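Local coordinates for protein Obg-like ATPase 1 (Schizosaccharomyces pombe, PDB 1NI3) that hydrolyses ATP, and GTP less efficiently, and negatively regulates the G2/M transition of the cell cycle, at residues 114-119 with 223-228. Sequence-based numbering, arbitrary orientation.
Sequences RAVDAI and TAKPVI
Two backbone hydrogen bonds clamp Ile-119 between alternate residues of 223-228: its N gives to Pro-226 O (2.9 Å, 166° at the hydrogen), and its O takes the N-H of Ile-228 (2.7 Å). This is a parallel bridge, pairing Ile-119 with Val-227. A second polar grip is made by Lys-225, whose chain, extended as far as CE, turns at its last torsion (chi4 -61°) and brings NZ 2.6 Å from Val-116 O, tilted 23° from the carbonyl plane. A weak bond to Arg-114 O adds to this grip, and Arg-16 also reaches both carbonyls, weakly at Val-116. Exchanging Lys-225 for a methionine would probably leave the Val-116 carbonyl without its ammonium partner and the 114-116 segment less firmly held. The Asp-117 carboxylate is engaged elsewhere, in a salt bridge to Arg-16 and a hydrogen bond to Lys-22 N, while its carbonyl O packs against Lys-225 CB and Pro-226 CD. Ile-119 and Val-227 run alongside each other on one face of the sheet, CG2 of the isoleucine 3.7 Å from CG1 of the valine; Pro-226 CG meets Ala-118 CB at 4.2 Å. Strands 118-124 and 227-232 are parallel neighbours in the central sheet of the Obg-type G domain, a P-loop NTPase fold.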
ATOM      1  N   ARG A 114       2.765 -11.690   5.950  1.00 41.72           N
ATOM      2  CA  ARG A 114       3.570 -12.129   4.817  1.00 44.56           C
ATOM      3  C   ARG A 114       2.783 -12.146   3.525  1.00 43.26           C
ATOM      4  O   ARG A 114       3.339 -11.957   2.453  1.00 45.73           O
ATOM      5  CB  ARG A 114       4.133 -13.540   5.077  1.00 47.14           C
ATOM      6  CG  ARG A 114       5.136 -13.633   6.211  1.00 52.61           C
ATOM      7  CD  ARG A 114       5.478 -15.075   6.570  1.00 54.60           C
ATOM      8  NE  ARG A 114       6.449 -15.150   7.663  1.00 57.33           N
ATOM      9  CZ  ARG A 114       7.760 -14.986   7.508  1.00 60.14           C
ATOM     10  NH1 ARG A 114       8.266 -14.745   6.303  1.00 60.13           N
ATOM     11  NH2 ARG A 114       8.566 -15.048   8.560  1.00 62.46           N
ATOM     12  N   ALA A 115       1.486 -12.370   3.628  1.00 41.69           N
ATOM     13  CA  ALA A 115       0.670 -12.448   2.431  1.00 43.16           C
ATOM     14  C   ALA A 115       0.294 -11.073   1.911  1.00 43.38           C
ATOM     15  O   ALA A 115      -0.466 -10.938   0.952  1.00 47.61           O
ATOM     16  CB  ALA A 115      -0.588 -13.252   2.717  1.00 45.16           C
ATOM     17  N   VAL A 116       0.852 -10.050   2.535  1.00 41.11           N
ATOM     18  CA  VAL A 116       0.541  -8.672   2.173  1.00 39.74           C
ATOM     19  C   VAL A 116       1.767  -7.984   1.523  1.00 40.65           C
ATOM     20  O   VAL A 116       2.862  -8.557   1.495  1.00 41.34           O
ATOM     21  CB  VAL A 116       0.023  -7.946   3.451  1.00 38.89           C
ATOM     22  CG1 VAL A 116       0.944  -6.817   3.872  1.00 37.58           C
ATOM     23  CG2 VAL A 116      -1.402  -7.505   3.246  1.00 37.02           C
ATOM     24  N   ASP A 117       1.602  -6.774   0.986  1.00 40.14           N
ATOM     25  CA  ASP A 117       2.719  -6.089   0.315  1.00 37.26           C
ATOM     26  C   ASP A 117       3.083  -4.706   0.868  1.00 36.92           C
ATOM     27  O   ASP A 117       4.161  -4.193   0.583  1.00 37.33           O
ATOM     28  CB  ASP A 117       2.402  -5.960  -1.165  1.00 37.92           C
ATOM     29  CG  ASP A 117       2.017  -7.270  -1.774  1.00 40.21           C
ATOM     30  OD1 ASP A 117       2.934  -7.995  -2.234  1.00 39.78           O
ATOM     31  OD2 ASP A 117       0.806  -7.594  -1.769  1.00 39.88           O
ATOM     32  N   ALA A 118       2.173  -4.106   1.637  1.00 35.87           N
ATOM     33  CA  ALA A 118       2.382  -2.798   2.252  1.00 34.91           C
ATOM     34  C   ALA A 118       1.706  -2.783   3.619  1.00 33.81           C
ATOM     35  O   ALA A 118       0.521  -3.100   3.745  1.00 34.34           O
ATOM     36  CB  ALA A 118       1.820  -1.711   1.356  1.00 38.91           C
ATOM     37  N   ILE A 119       2.472  -2.394   4.630  1.00 29.99           N
ATOM     38  CA  ILE A 119       1.995  -2.349   5.998  1.00 28.82           C
ATOM     39  C   ILE A 119       1.496  -0.996   6.487  1.00 31.89           C
ATOM     40  O   ILE A 119       2.116   0.048   6.256  1.00 33.94           O
ATOM     41  CB  ILE A 119       3.107  -2.824   6.969  1.00 30.53           C
ATOM     42  CG1 ILE A 119       3.212  -4.337   6.944  1.00 28.03           C
ATOM     43  CG2 ILE A 119       2.824  -2.361   8.385  1.00 32.52           C
ATOM     44  CD1 ILE A 119       4.176  -4.867   7.919  1.00 27.67           C
ATOM     45  N   THR A 223      10.547  -7.315   6.400  1.00 42.67           N
ATOM     46  CA  THR A 223      11.230  -6.029   6.425  1.00 42.84           C
ATOM     47  C   THR A 223      11.498  -5.413   5.032  1.00 44.54           C
ATOM     48  O   THR A 223      12.204  -4.401   4.914  1.00 47.97           O
ATOM     49  CB  THR A 223      12.547  -6.197   7.233  1.00 41.10           C
ATOM     50  OG1 THR A 223      12.868  -4.985   7.913  1.00 42.75           O
ATOM     51  CG2 THR A 223      13.698  -6.612   6.335  1.00 39.98           C
ATOM     52  N   ALA A 224      10.917  -6.018   3.995  1.00 42.21           N
ATOM     53  CA  ALA A 224      11.042  -5.536   2.630  1.00 37.21           C
ATOM     54  C   ALA A 224       9.842  -4.667   2.276  1.00 36.16           C
ATOM     55  O   ALA A 224       9.961  -3.721   1.526  1.00 37.07           O
ATOM     56  CB  ALA A 224      11.131  -6.717   1.669  1.00 37.09           C
ATOM     57  N   LYS A 225       8.689  -4.996   2.841  1.00 39.36           N
ATOM     58  CA  LYS A 225       7.454  -4.266   2.562  1.00 42.64           C
ATOM     59  C   LYS A 225       7.459  -2.824   3.054  1.00 44.55           C
ATOM     60  O   LYS A 225       7.894  -2.540   4.175  1.00 47.09           O
ATOM     61  CB  LYS A 225       6.262  -4.981   3.196  1.00 40.49           C
ATOM     62  CG  LYS A 225       6.299  -6.489   3.036  1.00 39.86           C
ATOM     63  CD  LYS A 225       5.117  -7.147   3.729  1.00 38.60           C
ATOM     64  CE  LYS A 225       5.248  -8.655   3.693  1.00 36.29           C
ATOM     65  NZ  LYS A 225       5.280  -9.176   2.303  1.00 29.32           N
ATOM     66  N   PRO A 226       6.984  -1.880   2.224  1.00 44.96           N
ATOM     67  CA  PRO A 226       7.008  -0.519   2.761  1.00 44.00           C
ATOM     68  C   PRO A 226       6.008  -0.397   3.908  1.00 43.28           C
ATOM     69  O   PRO A 226       5.057  -1.180   4.010  1.00 42.63           O
ATOM     70  CB  PRO A 226       6.645   0.342   1.556  1.00 41.44           C
ATOM     71  CG  PRO A 226       5.827  -0.579   0.703  1.00 41.62           C
ATOM     72  CD  PRO A 226       6.566  -1.883   0.814  1.00 40.39           C
ATOM     73  N   VAL A 227       6.231   0.579   4.777  1.00 42.50           N
ATOM     74  CA  VAL A 227       5.360   0.768   5.926  1.00 40.99           C
ATOM     75  C   VAL A 227       4.843   2.197   6.004  1.00 40.75           C
ATOM     76  O   VAL A 227       5.565   3.154   5.738  1.00 40.41           O
ATOM     77  CB  VAL A 227       6.098   0.433   7.234  1.00 39.85           C
ATOM     78  CG1 VAL A 227       5.148   0.552   8.417  1.00 41.66           C
ATOM     79  CG2 VAL A 227       6.688  -0.966   7.152  1.00 37.71           C
ATOM     80  N   ILE A 228       3.580   2.339   6.377  1.00 41.08           N
ATOM     81  CA  ILE A 228       2.966   3.651   6.495  1.00 42.05           C
ATOM     82  C   ILE A 228       2.439   3.782   7.911  1.00 43.92           C
ATOM     83  O   ILE A 228       1.529   3.042   8.303  1.00 46.30           O
ATOM     84  CB  ILE A 228       1.804   3.804   5.499  1.00 41.14           C
ATOM     85  CG1 ILE A 228       2.322   3.666   4.059  1.00 36.95           C
ATOM     86  CG2 ILE A 228       1.122   5.134   5.727  1.00 38.68           C
ATOM     87  CD1 ILE A 228       1.217   3.505   3.014  1.00 31.67           C
TER